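PDB 5EPD: glycerol trinitrate reductase from Agrobacterium tumefaciens, which probably reduces glycerol trinitrate with an FMN cofactor, as an old yellow enzyme family member, and is modelled here without its flavin. Local coordinates for residues 320-325 with 334-339; 67-72 with 111-116; 231-236 with 272-277; 227-232 with 247-252; 357-362 with 373-378. All blocks are in the same frame, centred on the assembly; numbering follows the deposited sequence.

Interaction 1 (320-325 with 334-339)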
# COMPACT_ATOMS: atom_id res chain seq x y z
N GLU A 320 -16.47 14.37 -7.92
CA GLU A 320 -17.12 14.65 -9.21
C GLU A 320 -16.21 14.38 -10.41
O GLU A 320 -16.69 13.93 -11.45
CB GLU A 320 -17.72 16.07 -9.22
CG GLU A 320 -18.67 16.29 -8.04
CD GLU A 320 -19.79 17.28 -8.32
OE1 GLU A 320 -19.52 18.30 -8.99
OE2 GLU A 320 -20.92 17.03 -7.87
N LEU A 321 -14.91 14.61 -10.26
CA LEU A 321 -13.97 14.15 -11.28
C LEU A 321 -13.83 12.62 -11.24
O LEU A 321 -13.79 11.98 -12.29
CB LEU A 321 -12.60 14.83 -11.14
CG LEU A 321 -12.50 16.29 -11.60
CD1 LEU A 321 -11.20 16.89 -11.09
CD2 LEU A 321 -12.61 16.44 -13.12
N ALA A 322 -13.77 12.05 -10.04
CA ALA A 322 -13.73 10.58 -9.89
C ALA A 322 -14.90 9.89 -10.60
O ALA A 322 -14.74 8.78 -11.13
CB ALA A 322 -13.76 10.21 -8.42
N THR A 323 -16.06 10.53 -10.55
CA THR A 323 -17.27 10.04 -11.16
C THR A 323 -17.15 10.06 -12.67
O THR A 323 -17.60 9.15 -13.36
CB THR A 323 -18.47 10.90 -10.74
OG1 THR A 323 -18.70 10.76 -9.33
CG2 THR A 323 -19.74 10.50 -11.48
N SER A 324 -16.55 11.14 -13.18
CA SER A 324 -16.31 11.31 -14.61
C SER A 324 -15.25 10.31 -15.09
O SER A 324 -15.41 9.67 -16.13
CB SER A 324 -15.88 12.75 -14.90
OG SER A 324 -14.62 13.05 -14.32
N HIS A 325 -14.16 10.22 -14.31
CA HIS A 325 -13.09 9.24 -14.48
C HIS A 325 -13.62 7.80 -14.59
O HIS A 325 -13.10 7.00 -15.36
CB HIS A 325 -12.14 9.34 -13.29
CG HIS A 325 -10.70 9.45 -13.65
ND1 HIS A 325 -9.77 8.49 -13.30
CD2 HIS A 325 -10.01 10.43 -14.29
CE1 HIS A 325 -8.57 8.86 -13.73
NE2 HIS A 325 -8.70 10.03 -14.33
N ILE A 334 -12.00 3.94 -7.28
CA ILE A 334 -11.21 5.11 -6.95
C ILE A 334 -10.89 5.08 -5.46
O ILE A 334 -11.76 4.81 -4.62
CB ILE A 334 -11.83 6.43 -7.46
CG1 ILE A 334 -11.22 7.64 -6.76
CG2 ILE A 334 -13.33 6.43 -7.27
CD1 ILE A 334 -10.86 8.77 -7.70
N ALA A 335 -9.59 5.28 -5.16
CA ALA A 335 -9.07 5.20 -3.81
C ALA A 335 -8.84 6.61 -3.32
O ALA A 335 -8.24 7.39 -4.02
CB ALA A 335 -7.77 4.41 -3.80
N PHE A 336 -9.35 6.90 -2.11
CA PHE A 336 -9.24 8.19 -1.42
C PHE A 336 -8.35 7.98 -0.20
O PHE A 336 -8.47 6.96 0.49
CB PHE A 336 -10.61 8.65 -0.91
CG PHE A 336 -11.60 8.95 -1.99
CD1 PHE A 336 -12.28 7.93 -2.62
CD2 PHE A 336 -11.83 10.26 -2.40
CE1 PHE A 336 -13.18 8.21 -3.63
CE2 PHE A 336 -12.72 10.55 -3.42
CZ PHE A 336 -13.39 9.51 -4.04
N GLY A 337 -7.49 8.95 0.08
CA GLY A 337 -6.49 8.80 1.16
C GLY A 337 -6.86 9.58 2.42
O GLY A 337 -7.63 9.10 3.25
N ARG A 338 -6.33 10.78 2.57
CA ARG A 338 -6.58 11.56 3.78
C ARG A 338 -8.06 11.73 4.15
O ARG A 338 -8.40 11.70 5.32
CB ARG A 338 -5.88 12.94 3.70
CG ARG A 338 -4.36 12.85 3.76
CD ARG A 338 -3.71 14.14 4.21
NE ARG A 338 -2.30 13.92 4.54
CZ ARG A 338 -1.51 14.78 5.18
NH1 ARG A 338 -1.97 15.97 5.61
NH2 ARG A 338 -0.23 14.44 5.42
N PRO A 339 -8.95 11.91 3.15
CA PRO A 339 -10.35 12.10 3.55
C PRO A 339 -10.90 10.99 4.44
O PRO A 339 -11.72 11.26 5.29
CB PRO A 339 -11.08 12.12 2.20
CG PRO A 339 -10.09 12.73 1.26
CD PRO A 339 -8.76 12.19 1.71
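Ala-322 and Ile-334 meet in a small, purely apolar helix-on-strand contact on the outer wall of the barrel, where helix 319-327 lies against strand 333-336. In the chain this helix connects strand 310-313 to strand 333-336, which lie side by side and parallel, so the packing belongs to a beta-alpha-beta crossover of the TIM barrel. Both CB atoms point at the opposing segment, and the backbones come within 6.7 Å between Ala-322 CA and Ile-334 CA. Most of the touching is done by one methyl on the helix side and one forked side chain on the strand side. Ile-334 CD1 presses on Ala-322 CB at 3.3 Å, tighter than ordinary carbon-carbon contact, while Ile-334 CG2 flanks the same methyl at 4.0 Å. With CG1 set opposite the main-chain nitrogen (chi1 163°), the longer arm of Ile-334 runs out to the helix. Its second torsion, 135°, is away from a staggered value, which together with the short approach suggests some strain at this arm.

Phe-336, two residues on and on the same side of the strand, brings CZ obliquely to 4.5 Å from Ala-322 CB, a much looser touch. Its ring also packs on Leu-346 and Leu-350 of helix 346-352, and its backbone pairs with Val-42 and Ala-44, where the last strand of the barrel meets the first. No hydrogen bond or charge pair joins the two segments, so across them the helix and strand meet through apolar packing alone, chiefly methyl on methyl.

Interaction 2 (67-72 with 111-116)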
# COMPACT_ATOMS: atom_id res chain seq x y z
N GLN A 67 -14.75 1.46 11.98
CA GLN A 67 -15.31 2.80 11.75
C GLN A 67 -15.41 3.23 10.27
O GLN A 67 -16.24 4.08 9.95
CB GLN A 67 -14.46 3.85 12.46
CG GLN A 67 -14.53 3.85 13.97
CD GLN A 67 -13.86 5.08 14.55
OE1 GLN A 67 -12.97 5.67 13.93
NE2 GLN A 67 -14.30 5.48 15.75
N ARG A 68 -14.53 2.70 9.41
CA ARG A 68 -14.44 3.09 7.98
C ARG A 68 -14.85 1.95 7.05
O ARG A 68 -14.64 2.03 5.85
CB ARG A 68 -12.99 3.50 7.68
CG ARG A 68 -12.61 4.74 8.45
CD ARG A 68 -11.11 4.98 8.66
NE ARG A 68 -11.03 6.30 9.27
CZ ARG A 68 -11.36 6.57 10.54
NH1 ARG A 68 -11.72 5.58 11.39
NH2 ARG A 68 -11.34 7.82 10.98
N ALA A 69 -15.48 0.92 7.61
CA ALA A 69 -15.77 -0.28 6.86
C ALA A 69 -16.92 -0.11 5.85
O ALA A 69 -17.22 -1.05 5.09
CB ALA A 69 -16.06 -1.41 7.82
N SER A 70 -17.57 1.05 5.82
CA SER A 70 -18.56 1.32 4.77
C SER A 70 -17.85 1.54 3.42
O SER A 70 -18.50 1.51 2.35
CB SER A 70 -19.47 2.50 5.12
OG SER A 70 -18.77 3.72 5.06
N ALA A 71 -16.53 1.72 3.45
CA ALA A 71 -15.74 1.67 2.21
C ALA A 71 -15.96 0.32 1.52
O ALA A 71 -15.90 -0.75 2.15
CB ALA A 71 -14.26 1.91 2.48
N GLY A 72 -16.22 0.38 0.21
CA GLY A 72 -16.24 -0.82 -0.63
C GLY A 72 -15.05 -1.73 -0.36
O GLY A 72 -15.21 -2.94 -0.19
N HIS A 111 -15.17 -7.20 8.80
CA HIS A 111 -16.10 -8.14 8.22
C HIS A 111 -17.44 -8.07 8.92
O HIS A 111 -18.46 -8.12 8.25
CB HIS A 111 -15.55 -9.56 8.25
CG HIS A 111 -14.47 -9.79 7.25
ND1 HIS A 111 -13.53 -10.78 7.38
CD2 HIS A 111 -14.17 -9.13 6.11
CE1 HIS A 111 -12.71 -10.74 6.34
NE2 HIS A 111 -13.07 -9.74 5.57
N LYS A 112 -17.44 -7.91 10.24
CA LYS A 112 -18.71 -7.78 10.97
C LYS A 112 -19.47 -6.50 10.60
O LYS A 112 -20.67 -6.42 10.86
CB LYS A 112 -18.52 -7.85 12.49
CG LYS A 112 -19.83 -7.76 13.25
CD LYS A 112 -19.72 -8.30 14.67
CE LYS A 112 -19.02 -7.31 15.60
NZ LYS A 112 -19.97 -6.35 16.24
N LYS A 113 -18.80 -5.52 9.99
CA LYS A 113 -19.52 -4.37 9.43
C LYS A 113 -19.95 -4.56 7.98
O LYS A 113 -20.42 -3.61 7.37
CB LYS A 113 -18.66 -3.11 9.49
CG LYS A 113 -18.33 -2.63 10.87
CD LYS A 113 -19.51 -1.95 11.50
CE LYS A 113 -19.09 -1.32 12.81
NZ LYS A 113 -20.30 -0.87 13.54
N GLY A 114 -19.78 -5.76 7.42
CA GLY A 114 -20.07 -5.98 5.99
C GLY A 114 -18.98 -5.52 5.02
O GLY A 114 -19.24 -5.38 3.83
N GLY A 115 -17.76 -5.33 5.51
CA GLY A 115 -16.68 -4.72 4.71
C GLY A 115 -15.68 -5.67 4.06
O GLY A 115 -15.74 -6.89 4.22
N ARG A 116 -14.76 -5.09 3.29
CA ARG A 116 -13.63 -5.84 2.70
C ARG A 116 -12.31 -5.17 3.06
O ARG A 116 -12.22 -3.94 3.19
CB ARG A 116 -13.75 -5.93 1.18
CG ARG A 116 -15.07 -6.53 0.75
CD ARG A 116 -15.01 -8.04 0.94
NE ARG A 116 -16.16 -8.57 1.65
CZ ARG A 116 -16.52 -9.86 1.65
NH1 ARG A 116 -15.82 -10.77 0.98
NH2 ARG A 116 -17.59 -10.25 2.34
O HOH W 1 -14.36 -2.30 3.88
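Ala-69 and Lys-113 make the side-chain contact here: Ala-69 CB lies 3.5 Å from Lys-113 CB, with CG of the same lysine somewhat farther off. Only the root of the lysine takes part, because the chain bends at its second torsion (chi2 -76°) and carries the ammonium end away. The other van der Waals touches involve backbone. Gly-115 CA passes 3.7 Å from Ala-69 O, with no side chain to hold the two loops apart, and Arg-116 CB rests 3.6 Å from Gly-72 O.

Polar links are indirect. Water 1 sits between the loops, 2.8 Å from both Ala-71 O and Arg-116 O, in positions that fit bonds donated by the water, although more acceptors lie within its reach than it has protons.

Within each segment, turns set the shape. A type I turn runs from Arg-68 to Ala-71, while Gly-114, at positive phi, is the C-prime residue of a Schellman motif ending helix 97-112. Arg-68 NH1 gives Gln-67 OE1 a hydrogen bond of 2.8 Å onto a lone pair, in the plane of both groups. The same guanidinium also reaches the carbonyls of Tyr-64, Phe-340 and Ile-341.

Between these two segments, then, the chemistry is close backbone packing and a bridging water without a direct hydrogen bond; strand pairing takes over where the backbone of Arg-116 bonds with Ile-74.

Interaction 3 (231-236 with 272-277)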
# COMPACT_ATOMS: atom_id res chain seq x y z
N GLU A 231 8.78 -11.04 -9.96
CA GLU A 231 9.02 -12.28 -9.22
C GLU A 231 8.23 -12.29 -7.94
O GLU A 231 7.67 -13.33 -7.56
CB GLU A 231 10.50 -12.48 -8.90
CG GLU A 231 11.25 -13.07 -10.09
CD GLU A 231 12.74 -13.15 -9.88
OE1 GLU A 231 13.20 -12.78 -8.78
OE2 GLU A 231 13.44 -13.58 -10.82
N VAL A 232 8.18 -11.14 -7.26
CA VAL A 232 7.47 -11.05 -5.98
C VAL A 232 5.95 -11.24 -6.21
O VAL A 232 5.32 -12.07 -5.57
CB VAL A 232 7.80 -9.74 -5.22
CG1 VAL A 232 6.79 -9.48 -4.11
CG2 VAL A 232 9.21 -9.81 -4.62
N THR A 233 5.38 -10.50 -7.15
CA THR A 233 3.96 -10.65 -7.47
C THR A 233 3.59 -12.07 -7.99
O THR A 233 2.52 -12.60 -7.69
CB THR A 233 3.53 -9.58 -8.51
OG1 THR A 233 4.04 -8.29 -8.13
CG2 THR A 233 2.01 -9.49 -8.65
N ALA A 234 4.47 -12.68 -8.76
CA ALA A 234 4.24 -14.04 -9.27
C ALA A 234 4.17 -15.09 -8.14
O ALA A 234 3.32 -16.00 -8.16
CB ALA A 234 5.32 -14.41 -10.30
N ALA A 235 5.09 -14.95 -7.17
CA ALA A 235 5.15 -15.84 -6.01
C ALA A 235 3.96 -15.66 -5.08
O ALA A 235 3.43 -16.63 -4.56
CB ALA A 235 6.44 -15.63 -5.26
N VAL A 236 3.55 -14.41 -4.87
CA VAL A 236 2.38 -14.11 -4.06
C VAL A 236 1.13 -14.64 -4.74
O VAL A 236 0.30 -15.27 -4.11
CB VAL A 236 2.25 -12.59 -3.80
CG1 VAL A 236 0.88 -12.25 -3.20
CG2 VAL A 236 3.35 -12.10 -2.88
N ASP A 272 2.25 -5.01 -18.77
CA ASP A 272 2.13 -6.18 -19.67
C ASP A 272 2.37 -7.48 -18.91
O ASP A 272 1.60 -8.43 -18.98
CB ASP A 272 3.15 -6.11 -20.82
CG ASP A 272 2.80 -5.08 -21.88
OD1 ASP A 272 1.59 -4.78 -22.06
OD2 ASP A 272 3.75 -4.58 -22.55
N LYS A 273 3.49 -7.52 -18.21
CA LYS A 273 3.86 -8.69 -17.44
C LYS A 273 2.90 -8.98 -16.27
O LYS A 273 2.62 -10.14 -15.95
CB LYS A 273 5.29 -8.52 -16.95
CG LYS A 273 6.29 -8.68 -18.08
CD LYS A 273 6.51 -10.16 -18.37
CE LYS A 273 7.60 -10.40 -19.41
NZ LYS A 273 7.04 -10.67 -20.76
N LEU A 274 2.42 -7.92 -15.62
CA LEU A 274 1.45 -8.09 -14.53
C LEU A 274 0.18 -8.68 -15.09
O LEU A 274 -0.36 -9.61 -14.51
CB LEU A 274 1.14 -6.78 -13.81
CG LEU A 274 2.26 -6.28 -12.91
CD1 LEU A 274 2.01 -4.80 -12.60
CD2 LEU A 274 2.35 -7.14 -11.64
N ASP A 275 -0.29 -8.14 -16.21
CA ASP A 275 -1.50 -8.67 -16.83
C ASP A 275 -1.34 -10.15 -17.18
O ASP A 275 -2.28 -10.94 -17.01
CB ASP A 275 -1.85 -7.90 -18.09
CG ASP A 275 -3.24 -8.24 -18.60
OD1 ASP A 275 -4.20 -8.26 -17.79
OD2 ASP A 275 -3.38 -8.49 -19.80
N ALA A 276 -0.16 -10.51 -17.64
CA ALA A 276 0.14 -11.89 -18.00
C ALA A 276 0.02 -12.83 -16.81
O ALA A 276 -0.38 -13.98 -16.98
CB ALA A 276 1.54 -12.00 -18.61
N LEU A 277 0.37 -12.35 -15.60
CA LEU A 277 0.24 -13.16 -14.37
C LEU A 277 -1.22 -13.35 -13.93
O LEU A 277 -1.50 -14.17 -13.05
CB LEU A 277 1.04 -12.54 -13.23
CG LEU A 277 2.56 -12.68 -13.31
CD1 LEU A 277 3.29 -11.71 -12.38
CD2 LEU A 277 2.93 -14.12 -12.99
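Helix 227-240 and the C-terminal end of helix 263-276 draw together, the backbones coming to 6.5 Å between Ala-234 CA and Leu-277 CA and to 7.9 Å between Thr-233 CA and Leu-274 CA. Leu-277 straddles Ala-234 with its fork. Its CD2 meets Ala-234 CB at 3.6 Å, and its CD1 lies 3.9 Å from Ala-234 N, so both methyls lie against Ala-234, CD2 nearest its CB and CD1 also near its backbone.

Leu-274, one turn before Leu-277, meets Thr-233, the neighbour of Ala-234, and the two side chains cross at about a right angle, CG2 of the threonine against CD2 of the leucine at 3.8 Å. Thr-233 keeps OG1 beside its main-chain nitrogen (chi1 -46°), where it bonds back to Met-229 O, and this sends CG2 opposite that nitrogen, toward the leucine. The polar group is thus satisfied within its own helix, and the contact itself is apolar.

Beneath this seam runs strand 245-249, with Ile-247 touched by both Thr-233 and Leu-274, while Ile-279 adds a further apolar neighbour to the same two side chains. Helix 171-187 flanks helix 227-240 through Val-175, Phe-178 and Ala-182.

Interaction 4 (227-232 with 247-252); sequences RLMLEV and IRISPV
Met-229 drops from its helix onto Ile-247 and Ile-249, and every contact across this pair of segments is apolar. Met-229 CG comes to 3.7 Å from Ile-247 CD1, and the sulfur SD lies 3.8 Å from the same methyl. The two side chains cross at about a right angle, the terminal methyl of the isoleucine meeting the middle of the methionine. Both reach out in extended form. Met-229 has CG opposite its main-chain nitrogen (chi1 -175°) and a straight second torsion, turning only at chi3, while Ile-247 sends CG1 and CD1 outward in the same stretched way. That reach spans a gap of 9.4 Å between Met-229 CA and Ile-247 CA. The turn at chi3 (-66°) swings the last methyl, CE, out of line, so it is CG and SD that make the closest approaches to the strand. Farther along the strand the thioether makes a looser contact, with Met-229 SD 4.3 Å from Ile-249 CG2.

The arrangement is the helix-on-barrel packing of a TIM barrel: helix 227-240 leads into strand 245-249, and residues 247 and 249 face outward to it. Arg-248, between them, points the other way, toward Asn-314 and Pro-45. Met-229 also touches Ala-207 of helix 202-207.

Backbone hydrogen bonds fix the strand that offers the two isoleucines. Ile-247 pairs with Tyr-281 and His-283, Ile-249 with His-283 and Val-285, and Arg-248 with Val-195 on the other neighbouring strand.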
# COMPACT_ATOMS: atom_id res chain seq x y z
N ARG A 227 12.51 -7.20 -12.67
CA ARG A 227 12.49 -8.64 -12.30
C ARG A 227 12.07 -8.92 -10.88
O ARG A 227 11.35 -9.87 -10.64
CB ARG A 227 13.85 -9.31 -12.54
CG ARG A 227 13.83 -10.84 -12.37
CD ARG A 227 15.17 -11.48 -12.70
NE ARG A 227 15.84 -10.83 -13.85
CZ ARG A 227 15.52 -11.00 -15.15
NH1 ARG A 227 14.51 -11.79 -15.52
NH2 ARG A 227 16.21 -10.38 -16.12
N LEU A 228 12.55 -8.15 -9.92
CA LEU A 228 12.17 -8.45 -8.54
C LEU A 228 10.67 -8.22 -8.35
O LEU A 228 9.98 -9.11 -7.83
CB LEU A 228 12.97 -7.64 -7.53
CG LEU A 228 12.79 -8.01 -6.06
CD1 LEU A 228 13.23 -9.44 -5.80
CD2 LEU A 228 13.54 -7.03 -5.19
N MET A 229 10.16 -7.08 -8.81
CA MET A 229 8.72 -6.76 -8.64
C MET A 229 7.84 -7.88 -9.19
O MET A 229 6.90 -8.32 -8.53
CB MET A 229 8.36 -5.42 -9.33
CG MET A 229 6.91 -4.94 -9.09
SD MET A 229 6.52 -3.36 -9.89
CE MET A 229 7.60 -2.23 -8.99
N LEU A 230 8.17 -8.33 -10.40
CA LEU A 230 7.40 -9.36 -11.08
C LEU A 230 7.57 -10.72 -10.40
O LEU A 230 6.59 -11.46 -10.26
CB LEU A 230 7.82 -9.43 -12.56
CG LEU A 230 7.53 -8.19 -13.42
CD1 LEU A 230 8.11 -8.42 -14.81
CD2 LEU A 230 6.04 -7.88 -13.49
N GLU A 231 8.78 -11.04 -9.96
CA GLU A 231 9.02 -12.28 -9.22
C GLU A 231 8.23 -12.29 -7.94
O GLU A 231 7.67 -13.33 -7.56
CB GLU A 231 10.50 -12.48 -8.90
CG GLU A 231 11.25 -13.07 -10.09
CD GLU A 231 12.74 -13.15 -9.88
OE1 GLU A 231 13.20 -12.78 -8.78
OE2 GLU A 231 13.44 -13.58 -10.82
N VAL A 232 8.18 -11.14 -7.26
CA VAL A 232 7.47 -11.05 -5.98
C VAL A 232 5.95 -11.24 -6.21
O VAL A 232 5.32 -12.07 -5.57
CB VAL A 232 7.80 -9.74 -5.22
CG1 VAL A 232 6.79 -9.48 -4.11
CG2 VAL A 232 9.21 -9.81 -4.62
N ILE A 247 -1.41 -5.20 -6.89
CA ILE A 247 -0.17 -4.50 -6.71
C ILE A 247 -0.48 -3.01 -6.83
O ILE A 247 -1.41 -2.63 -7.57
CB ILE A 247 0.88 -4.95 -7.76
CG1 ILE A 247 2.24 -4.33 -7.50
CG2 ILE A 247 0.42 -4.61 -9.17
CD1 ILE A 247 3.30 -4.86 -8.42
N ARG A 248 0.27 -2.19 -6.08
CA ARG A 248 0.27 -0.73 -6.26
C ARG A 248 1.56 -0.28 -6.95
O ARG A 248 2.62 -0.74 -6.58
CB ARG A 248 0.18 -0.03 -4.89
CG ARG A 248 -0.08 1.47 -4.95
CD ARG A 248 -0.28 2.08 -3.55
NE ARG A 248 -1.39 3.04 -3.51
CZ ARG A 248 -1.48 4.10 -2.70
NH1 ARG A 248 -0.50 4.38 -1.85
NH2 ARG A 248 -2.54 4.91 -2.75
N ILE A 249 1.46 0.64 -7.93
CA ILE A 249 2.61 1.28 -8.58
C ILE A 249 2.42 2.78 -8.71
O ILE A 249 1.30 3.29 -8.70
CB ILE A 249 2.87 0.73 -10.01
CG1 ILE A 249 1.67 1.05 -10.92
CG2 ILE A 249 3.14 -0.76 -9.95
CD1 ILE A 249 1.76 0.56 -12.35
N SER A 250 3.53 3.48 -8.87
CA SER A 250 3.55 4.93 -8.98
C SER A 250 4.58 5.30 -10.06
O SER A 250 5.74 5.64 -9.72
CB SER A 250 3.97 5.53 -7.63
OG SER A 250 5.27 5.08 -7.23
N PRO A 251 4.19 5.21 -11.36
CA PRO A 251 5.12 5.44 -12.48
C PRO A 251 5.92 6.74 -12.40
O PRO A 251 7.14 6.72 -12.62
CB PRO A 251 4.18 5.48 -13.69
CG PRO A 251 3.07 4.58 -13.30
CD PRO A 251 2.85 4.83 -11.84
N VAL A 252 5.24 7.83 -12.08
CA VAL A 252 5.85 9.14 -12.01
C VAL A 252 6.16 9.50 -10.56
O VAL A 252 5.27 9.72 -9.76
CB VAL A 252 4.92 10.20 -12.63
CG1 VAL A 252 5.63 11.55 -12.69
CG2 VAL A 252 4.49 9.77 -14.02

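Interaction 5 (357-362 with 373-378); sequences AEVNAA and TDYPRF
Tyr-375 reaches across to residues 358-360 with its phenol oxygen, which accepts a hydrogen bond from Asn-360 N at 2.8 Å and 161°. The amide comes in at the ring edge, near the ring plane. Water 2, also at that edge and in plane, lies 2.7 Å from Tyr-375 OH and donates to Asn-360 O at 2.8 Å, so backbone N and O of one residue are both tied to the phenol, one directly and one through water. Around this polar point the contacts are looser: Val-359 CA passes 3.7 Å from Tyr-375 OH, and Glu-358 O lies obliquely to the ring, 3.8 Å from Tyr-375 CE1.

Behind the first shell, Asn-360 carries its amide group opposite its main-chain nitrogen (chi1 174°), and OD1 turns forward to accept a weak bond from Ala-362 N at the start of the short 3-10 segment, with a second weak one from Lys-363 N. Two residues before the tyrosine, Thr-373 O receives a hydrogen bond from Gln-67 NE2.

Both segments belong to the mostly irregular chain that follows helix 346-352, lying at the surface over helix 338-342. Tyr-375 rests on Ile-341 and Ala-342 of that helix, while Val-359 packs on Arg-338 and Ile-341.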
# COMPACT_ATOMS: atom_id res chain seq x y z
N ALA A 357 -14.82 16.67 6.73
CA ALA A 357 -13.90 17.13 7.78
C ALA A 357 -12.46 17.14 7.25
O ALA A 357 -12.05 16.28 6.50
CB ALA A 357 -14.00 16.23 9.00
N GLU A 358 -11.70 18.15 7.63
CA GLU A 358 -10.30 18.20 7.29
C GLU A 358 -9.50 17.38 8.29
O GLU A 358 -9.95 17.10 9.41
CB GLU A 358 -9.82 19.64 7.27
CG GLU A 358 -10.50 20.49 6.20
CD GLU A 358 -9.68 20.56 4.94
OE1 GLU A 358 -9.67 19.59 4.14
OE2 GLU A 358 -9.04 21.62 4.77
N VAL A 359 -8.32 17.00 7.86
CA VAL A 359 -7.38 16.20 8.63
C VAL A 359 -6.66 17.08 9.65
O VAL A 359 -6.30 18.22 9.33
CB VAL A 359 -6.39 15.52 7.63
CG1 VAL A 359 -4.93 15.65 8.05
CG2 VAL A 359 -6.76 14.07 7.44
N ASN A 360 -6.48 16.59 10.88
CA ASN A 360 -5.42 17.16 11.75
C ASN A 360 -4.10 16.48 11.38
O ASN A 360 -3.87 15.31 11.72
CB ASN A 360 -5.71 16.97 13.25
CG ASN A 360 -4.55 17.42 14.16
OD1 ASN A 360 -3.41 17.65 13.73
ND2 ASN A 360 -4.85 17.53 15.43
N ALA A 361 -3.26 17.21 10.65
CA ALA A 361 -2.02 16.64 10.06
C ALA A 361 -1.03 16.24 11.14
O ALA A 361 -0.32 15.24 10.97
CB ALA A 361 -1.36 17.60 9.07
N ALA A 362 -1.03 16.99 12.25
CA ALA A 362 -0.08 16.73 13.34
C ALA A 362 -0.36 15.39 14.05
O ALA A 362 0.53 14.87 14.73
CB ALA A 362 -0.08 17.88 14.34
N THR A 373 -9.27 7.71 16.03
CA THR A 373 -10.61 7.14 16.18
C THR A 373 -11.60 8.13 16.78
O THR A 373 -12.74 7.77 17.04
CB THR A 373 -10.59 5.91 17.08
OG1 THR A 373 -9.84 6.20 18.27
CG2 THR A 373 -9.97 4.74 16.37
N ASP A 374 -11.21 9.38 17.01
CA ASP A 374 -12.17 10.37 17.58
C ASP A 374 -12.73 11.37 16.55
O ASP A 374 -13.31 12.40 16.91
CB ASP A 374 -11.52 11.11 18.75
CG ASP A 374 -10.42 12.04 18.31
OD1 ASP A 374 -9.94 11.93 17.14
OD2 ASP A 374 -10.01 12.88 19.15
N TYR A 375 -12.54 11.08 15.27
CA TYR A 375 -13.15 11.89 14.23
C TYR A 375 -14.66 11.61 14.18
O TYR A 375 -15.09 10.49 13.84
CB TYR A 375 -12.53 11.57 12.87
CG TYR A 375 -11.22 12.27 12.58
CD1 TYR A 375 -11.19 13.62 12.24
CD2 TYR A 375 -10.01 11.57 12.62
CE1 TYR A 375 -9.98 14.25 11.96
CE2 TYR A 375 -8.81 12.18 12.32
CZ TYR A 375 -8.80 13.52 12.01
OH TYR A 375 -7.62 14.12 11.68
N PRO A 376 -15.49 12.63 14.50
CA PRO A 376 -16.94 12.42 14.46
C PRO A 376 -17.50 12.07 13.07
O PRO A 376 -16.98 12.54 12.05
CB PRO A 376 -17.48 13.79 14.85
CG PRO A 376 -16.47 14.74 14.28
CD PRO A 376 -15.15 14.06 14.60
N ARG A 377 -18.58 11.29 13.05
CA ARG A 377 -19.48 11.20 11.88
C ARG A 377 -20.23 12.53 11.68
O ARG A 377 -20.17 13.42 12.52
CB ARG A 377 -20.45 10.03 12.04
CG ARG A 377 -19.73 8.69 12.12
CD ARG A 377 -20.65 7.54 12.47
NE ARG A 377 -21.66 7.36 11.43
CZ ARG A 377 -21.53 6.61 10.34
NH1 ARG A 377 -20.42 5.90 10.10
NH2 ARG A 377 -22.53 6.56 9.47
N PHE A 378 -20.94 12.67 10.57
CA PHE A 378 -21.44 14.01 10.17
C PHE A 378 -22.48 14.65 11.13
O PHE A 378 -22.43 15.87 11.41
CB PHE A 378 -21.97 13.99 8.73
CG PHE A 378 -22.72 15.22 8.36
CD1 PHE A 378 -22.08 16.46 8.34
CD2 PHE A 378 -24.09 15.18 8.11
CE1 PHE A 378 -22.77 17.62 8.03
CE2 PHE A 378 -24.79 16.34 7.81
CZ PHE A 378 -24.13 17.58 7.76
O HOH W 2 -5.25 12.88 11.93

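From the N terminus, interaction 2 comes first, closing a loop that joins the approaches to strands 73-80 and 117-122. Interactions 4 and 3 then start from the same helix, 227-240, sharing Glu-231 and Val-232; their spans overlap and cross, interaction 4 ending on strand 245-249 and interaction 3 running on to helix 263-276, and the two contacts pack against each other. Interaction 1 is a short local closure between helix 319-327 and strand 333-336. Interaction 5 closes the last loop, in the C-terminal region. It touches interaction 1 at Arg-338 and interaction 2 where Gln-67 reaches Thr-373, tying the C-terminal region to those two contacts but not to interactions 3 and 4.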